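Local coordinates for protein ectonucleotide pyrophosphatase/phosphodiesterase family member 5 (PDB 5VEN) that is a zinc-binding ectoenzyme of the nucleotide pyrophosphatase/phosphodiesterase family, probably hydrolysing phosphodiester or pyrophosphate bonds in a restricted range of nucleotide substrates, at residues Ile40-Val45 with Arg346-Lys351; Ser223-Thr228 with Gly323-Asp328. One frame throughout, in Å; residues are numbered along the deposited sequence.

Contact 1: residues Ile40-Val45 with Arg346-Lys351; sequences IMKNGV and RKNFTK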
loop_
_atom_site.group_PDB
_atom_site.type_symbol
_atom_site.label_atom_id
_atom_site.label_comp_id
_atom_site.label_asym_id
_atom_site.label_seq_id
_atom_site.Cartn_x
_atom_site.Cartn_y
_atom_site.Cartn_z
ATOM N N ILE A 40 7.626 -3.228 -19.985
ATOM C CA ILE A 40 8.078 -2.111 -19.154
ATOM C C ILE A 40 9.499 -2.361 -18.639
ATOM O O ILE A 40 10.360 -1.470 -18.676
ATOM C CB ILE A 40 7.089 -1.860 -18.002
ATOM C CG1 ILE A 40 5.775 -1.291 -18.563
ATOM C CG2 ILE A 40 7.693 -0.887 -16.993
ATOM C CD1 ILE A 40 4.738 -0.964 -17.508
ATOM N N MET A 41 9.767 -3.575 -18.147
ATOM C CA MET A 41 11.117 -3.901 -17.675
ATOM C C MET A 41 12.154 -3.668 -18.762
ATOM O O MET A 41 13.177 -3.020 -18.528
ATOM C CB MET A 41 11.177 -5.354 -17.198
ATOM C CG MET A 41 10.374 -5.591 -15.936
ATOM S SD MET A 41 9.881 -7.301 -15.688
ATOM C CE MET A 41 11.474 -8.100 -15.787
ATOM N N LYS A 42 11.901 -4.183 -19.968
ATOM C CA LYS A 42 12.882 -4.074 -21.043
ATOM C C LYS A 42 13.102 -2.625 -21.462
ATOM O O LYS A 42 14.167 -2.290 -21.983
ATOM C CB LYS A 42 12.433 -4.907 -22.238
ATOM C CG LYS A 42 13.464 -5.020 -23.326
ATOM C CD LYS A 42 12.919 -5.679 -24.593
ATOM C CE LYS A 42 14.097 -6.120 -25.525
ATOM N NZ LYS A 42 13.619 -6.851 -26.757
ATOM N N ASN A 43 12.116 -1.753 -21.252
ATOM C CA ASN A 43 12.227 -0.350 -21.619
ATOM C C ASN A 43 12.248 0.560 -20.401
ATOM O O ASN A 43 11.975 1.759 -20.518
ATOM C CB ASN A 43 11.081 0.011 -22.556
ATOM C CG ASN A 43 11.140 -0.782 -23.846
ATOM O OD1 ASN A 43 11.969 -0.515 -24.686
ATOM N ND2 ASN A 43 10.270 -1.768 -23.993
ATOM N N GLY A 44 12.565 0.017 -19.243
ATOM C CA GLY A 44 12.423 0.746 -18.004
ATOM C C GLY A 44 13.274 0.170 -16.893
ATOM O O GLY A 44 14.336 -0.416 -17.120
ATOM N N VAL A 45 12.809 0.367 -15.670
ATOM C CA VAL A 45 13.532 -0.009 -14.474
ATOM C C VAL A 45 12.679 -0.983 -13.685
ATOM O O VAL A 45 11.449 -1.025 -13.810
ATOM C CB VAL A 45 13.910 1.214 -13.620
ATOM C CG1 VAL A 45 14.760 2.192 -14.449
ATOM C CG2 VAL A 45 12.672 1.916 -13.059
ATOM N N ARG A 346 15.733 5.247 -16.548
ATOM C CA ARG A 346 16.645 4.428 -17.341
ATOM C C ARG A 346 15.869 3.331 -18.066
ATOM O O ARG A 346 14.704 3.074 -17.784
ATOM C CB ARG A 346 17.718 3.824 -16.434
ATOM C CG ARG A 346 18.613 4.894 -15.845
ATOM C CD ARG A 346 19.524 4.355 -14.782
ATOM N NE ARG A 346 20.583 3.516 -15.328
ATOM C CZ ARG A 346 21.582 3.035 -14.607
ATOM N NH1 ARG A 346 21.644 3.303 -13.301
ATOM N NH2 ARG A 346 22.524 2.292 -15.191
ATOM N N LYS A 347 16.527 2.699 -19.034
ATOM C CA LYS A 347 15.923 1.634 -19.816
ATOM C C LYS A 347 16.691 0.342 -19.581
ATOM O O LYS A 347 17.928 0.335 -19.593
ATOM C CB LYS A 347 15.895 1.986 -21.306
ATOM C CG LYS A 347 15.261 3.329 -21.612
ATOM C CD LYS A 347 14.715 3.351 -23.011
ATOM C CE LYS A 347 14.776 4.759 -23.583
ATOM N NZ LYS A 347 13.820 4.939 -24.736
ATOM N N ASN A 348 15.952 -0.746 -19.360
ATOM C CA ASN A 348 16.526 -2.086 -19.189
ATOM C C ASN A 348 17.512 -2.138 -18.019
ATOM O O ASN A 348 18.565 -2.788 -18.096
ATOM C CB ASN A 348 17.197 -2.562 -20.480
ATOM C CG ASN A 348 17.291 -4.063 -20.562
ATOM O OD1 ASN A 348 16.399 -4.774 -20.106
ATOM N ND2 ASN A 348 18.361 -4.559 -21.157
ATOM N N PHE A 349 17.166 -1.456 -16.929
ATOM C CA PHE A 349 17.955 -1.396 -15.705
ATOM C C PHE A 349 17.241 -2.148 -14.578
ATOM O O PHE A 349 16.028 -1.975 -14.364
ATOM C CB PHE A 349 18.190 0.055 -15.298
ATOM C CG PHE A 349 18.935 0.216 -14.030
ATOM C CD1 PHE A 349 20.277 -0.165 -13.940
ATOM C CD2 PHE A 349 18.320 0.759 -12.924
ATOM C CE1 PHE A 349 20.963 -0.026 -12.754
ATOM C CE2 PHE A 349 19.013 0.911 -11.740
ATOM C CZ PHE A 349 20.333 0.513 -11.657
ATOM N N THR A 350 17.997 -2.958 -13.846
ATOM C CA THR A 350 17.503 -3.675 -12.686
ATOM C C THR A 350 18.362 -3.347 -11.476
ATOM O O THR A 350 19.594 -3.433 -11.532
ATOM C CB THR A 350 17.510 -5.191 -12.927
ATOM O OG1 THR A 350 16.778 -5.481 -14.119
ATOM C CG2 THR A 350 16.852 -5.947 -11.746
ATOM N N LYS A 351 17.700 -3.007 -10.384
ATOM C CA LYS A 351 18.318 -2.681 -9.113
ATOM C C LYS A 351 17.801 -3.681 -8.076
ATOM O O LYS A 351 16.668 -4.171 -8.181
ATOM C CB LYS A 351 17.989 -1.193 -8.769
ATOM C CG LYS A 351 18.065 -0.864 -7.359
ATOM C CD LYS A 351 17.957 0.636 -7.108
ATOM C CE LYS A 351 19.169 0.994 -6.268
ATOM N NZ LYS A 351 19.016 2.179 -5.517
HETATM O O HOH W 1 14.162 -3.339 -15.990
#
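Val45 lays its CG1 methyl over the start of the 346-351 segment, 3.5 Å from the carbonyl O of Arg346 and against that residue's CB. The same methyl reaches the Phe349 ring at its edge, near the ring plane, with CD2 4.1 Å away. With CG1 beside the backbone N and anti to the carbonyl carbon (chi1 -58°), Val45 serves both neighbours from one branch. The Phe349 ring has a second companion within its own segment: the Arg346 guanidinium lies against one of its faces, NH1 offset toward the rim. That NH1 also donates to the carbonyl of Asp383, so the arginine is held beyond the ring as well.

The backbones meet where helix 35-42 ends and strand 45-51 begins. Phe349 N donates to Gly44 O at 3.0 Å, a straight bond with 164° at the hydrogen, and Val45 pairs with Phe349 as a parallel bridge. Here Val45 CA approaches Phe349 O at 3.2 Å in a CA-H...O contact. Water 1 sits between Met41 O (2.7 Å) and Phe349 O (2.8 Å), bridging helix end and strand. The backbone sets Asn348 CB 3.4 Å from Lys42 O; CG, turned anti to the backbone N (chi1 -156°), then carries the amide OD1 to 3.7 Å from Lys42 CA.

The contact thus starts the parallel pairing of strand 45-51 with the edge strand 349-355 of the central sheet. It is held mainly by backbone polar groups and one bridging water, with little apolar side-chain contact.

Contact 2: residues Ser223-Thr228 with Gly323-Asp328; sequences SDHGMT and GNHGYD. With ZN (zinc ion), chain L; ZN (zinc ion), chain K.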
loop_
_atom_site.group_PDB
_atom_site.type_symbol
_atom_site.label_atom_id
_atom_site.label_comp_id
_atom_site.label_asym_id
_atom_site.label_seq_id
_atom_site.Cartn_x
_atom_site.Cartn_y
_atom_site.Cartn_z
ATOM N N SER A 223 2.867 -1.740 -5.825
ATOM C CA SER A 223 1.819 -2.319 -5.007
ATOM C C SER A 223 2.125 -1.948 -3.576
ATOM O O SER A 223 3.158 -1.338 -3.285
ATOM C CB SER A 223 1.727 -3.836 -5.242
ATOM O OG SER A 223 0.649 -4.412 -4.528
ATOM N N ASP A 224 1.232 -2.343 -2.684
ATOM C CA ASP A 224 1.323 -2.056 -1.269
ATOM C C ASP A 224 1.954 -3.166 -0.435
ATOM O O ASP A 224 2.595 -2.884 0.583
ATOM C CB ASP A 224 -0.072 -1.732 -0.729
ATOM C CG ASP A 224 -1.160 -2.748 -1.062
ATOM O OD1 ASP A 224 -0.982 -3.643 -1.936
ATOM O OD2 ASP A 224 -2.246 -2.647 -0.413
ATOM N N HIS A 225 1.848 -4.413 -0.892
ATOM C CA HIS A 225 2.325 -5.563 -0.121
ATOM C C HIS A 225 2.126 -6.797 -1.001
ATOM O O HIS A 225 1.490 -6.747 -2.076
ATOM C CB HIS A 225 1.549 -5.755 1.183
ATOM C CG HIS A 225 0.076 -5.818 0.945
ATOM N ND1 HIS A 225 -0.546 -6.889 0.325
ATOM C CD2 HIS A 225 -0.882 -4.876 1.129
ATOM C CE1 HIS A 225 -1.820 -6.593 0.124
ATOM N NE2 HIS A 225 -2.052 -5.366 0.586
ATOM N N GLY A 226 2.664 -7.908 -0.515
ATOM C CA GLY A 226 2.495 -9.229 -1.145
ATOM C C GLY A 226 1.413 -10.039 -0.473
ATOM O O GLY A 226 0.352 -9.529 -0.099
ATOM N N MET A 227 1.693 -11.321 -0.288
ATOM C CA MET A 227 0.689 -12.273 0.145
ATOM C C MET A 227 1.421 -13.559 0.535
ATOM O O MET A 227 2.396 -13.927 -0.128
ATOM C CB MET A 227 -0.323 -12.543 -0.988
ATOM C CG MET A 227 -1.557 -13.332 -0.547
ATOM S SD MET A 227 -2.786 -12.455 0.440
ATOM C CE MET A 227 -3.289 -11.202 -0.722
ATOM N N THR A 228 0.926 -14.242 1.566
ATOM C CA THR A 228 1.491 -15.523 1.983
ATOM C C THR A 228 0.368 -16.545 2.213
ATOM O O THR A 228 -0.771 -16.211 2.539
ATOM C CB THR A 228 2.435 -15.364 3.236
ATOM O OG1 THR A 228 3.280 -16.532 3.374
ATOM C CG2 THR A 228 1.681 -15.248 4.524
ATOM N N GLY A 323 -5.061 -16.860 1.773
ATOM C CA GLY A 323 -3.950 -15.919 1.626
ATOM C C GLY A 323 -4.126 -14.771 2.606
ATOM O O GLY A 323 -5.256 -14.335 2.861
ATOM N N ASN A 324 -3.014 -14.296 3.171
ATOM C CA ASN A 324 -3.084 -13.060 3.932
ATOM C C ASN A 324 -1.720 -12.385 3.950
ATOM O O ASN A 324 -0.701 -12.905 3.444
ATOM C CB ASN A 324 -3.633 -13.287 5.352
ATOM C CG ASN A 324 -4.310 -12.021 5.931
ATOM O OD1 ASN A 324 -4.544 -11.015 5.236
ATOM N ND2 ASN A 324 -4.545 -12.044 7.238
ATOM N N HIS A 325 -1.747 -11.144 4.462
ATOM C CA HIS A 325 -0.571 -10.300 4.562
ATOM C C HIS A 325 -0.757 -9.427 5.802
ATOM O O HIS A 325 -1.783 -9.492 6.482
ATOM C CB HIS A 325 -0.406 -9.465 3.288
ATOM C CG HIS A 325 -1.643 -8.714 2.947
ATOM N ND1 HIS A 325 -1.878 -7.430 3.391
ATOM C CD2 HIS A 325 -2.756 -9.085 2.254
ATOM C CE1 HIS A 325 -3.063 -7.027 2.960
ATOM N NE2 HIS A 325 -3.633 -8.024 2.294
ATOM N N GLY A 326 0.219 -8.592 6.074
ATOM C CA GLY A 326 0.272 -7.838 7.330
ATOM C C GLY A 326 1.453 -8.199 8.216
ATOM O O GLY A 326 1.777 -7.449 9.156
ATOM N N TYR A 327 2.129 -9.312 7.902
ATOM C CA TYR A 327 3.273 -9.848 8.615
ATOM C C TYR A 327 4.461 -8.880 8.558
ATOM O O TYR A 327 4.485 -7.895 7.808
ATOM C CB TYR A 327 3.657 -11.197 8.007
ATOM C CG TYR A 327 2.516 -12.188 8.028
ATOM C CD1 TYR A 327 2.211 -12.918 9.174
ATOM C CD2 TYR A 327 1.722 -12.370 6.905
ATOM C CE1 TYR A 327 1.146 -13.836 9.202
ATOM C CE2 TYR A 327 0.638 -13.283 6.922
ATOM C CZ TYR A 327 0.357 -13.999 8.081
ATOM O OH TYR A 327 -0.699 -14.894 8.124
ATOM N N ASP A 328 5.465 -9.198 9.359
ATOM C CA ASP A 328 6.776 -8.553 9.363
ATOM C C ASP A 328 7.208 -8.100 7.969
ATOM O O ASP A 328 7.282 -8.918 7.034
ATOM C CB ASP A 328 7.782 -9.567 9.972
ATOM C CG ASP A 328 9.136 -8.971 10.284
ATOM O OD1 ASP A 328 9.492 -7.900 9.776
ATOM O OD2 ASP A 328 9.881 -9.645 11.039
HETATM ZN ZN ZN L . -3.500 -4.123 -0.149
HETATM ZN ZN ZN K . -5.362 -7.962 1.195
HETATM O O HOH W 2 -6.476 -6.477 1.916
HETATM O O HOH W 3 -5.391 -5.658 0.650
#
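The two-zinc site of the alkaline phosphatase superfamily fold runs through this contact: His225 binds one zinc ion, His325 the other, and their imidazoles stack face to face. As in relatives, the paired zincs are probably the catalytic centre for phosphoester hydrolysis. The ring centroids are 3.4 Å apart with the planes 11° from parallel, and His225 CE1 lies over the centre of the His325 ring. Both NE2 atoms bind metal, each at 2.0 Å from its zinc ion. Asp224 OD2 shares the His225 metal, whose protein ligands Asp22 and Thr58 complete; Asp177 and His181 join His325 on the other.

Together with the metal bonds, hydrogen bonds at ND1 set the rings' rotation. His225 ND1 donates in its ring plane to a lone pair of Gly226 O, 2.8 Å away, while His325 ND1 is hydrogen-bonded to Thr56 O. Met227 bends at chi2 (74°) and chi3 so that SD lies against the 323-324 backbone, 3.3 Å from Asn324 N, and in plane at the edge of the His325 ring; CE touches His325 CD2 at 3.7 Å. Farther along, Thr228 N and Asn324 O pair at 2.8 Å, the reverse bond from Asn324 N to Thr228 O completing an antiparallel hydrogen-bonded pair.

Strand 228-229 follows the loop leaving central strand 217-222 and pairs with the much later strand 323-324; helix 177-183 packs on Met227 and Asn324, and helix 58-67 touches Asp224.

How the contacts relate
From the N terminus, strand 15-21 comes first, then helix 35-42, whose end supplies the first half of contact 1. The chain next crosses the central sheet several times, contributing helices 58-67 and 177-183 to the zinc site, before strand 217-222 leads into contact 2. That contact closes a loop of 94 intervening residues, which includes the four-stranded sheet 247-249, 255-260, 302-306 and 279-283. Only after strand 338-341 does the chain return to residues 346-351, so contact 1 spans 300 residues and encloses contact 2. The two do not touch: their centres are 25 Å apart, one at the edge of the central sheet, the other at the metal centre.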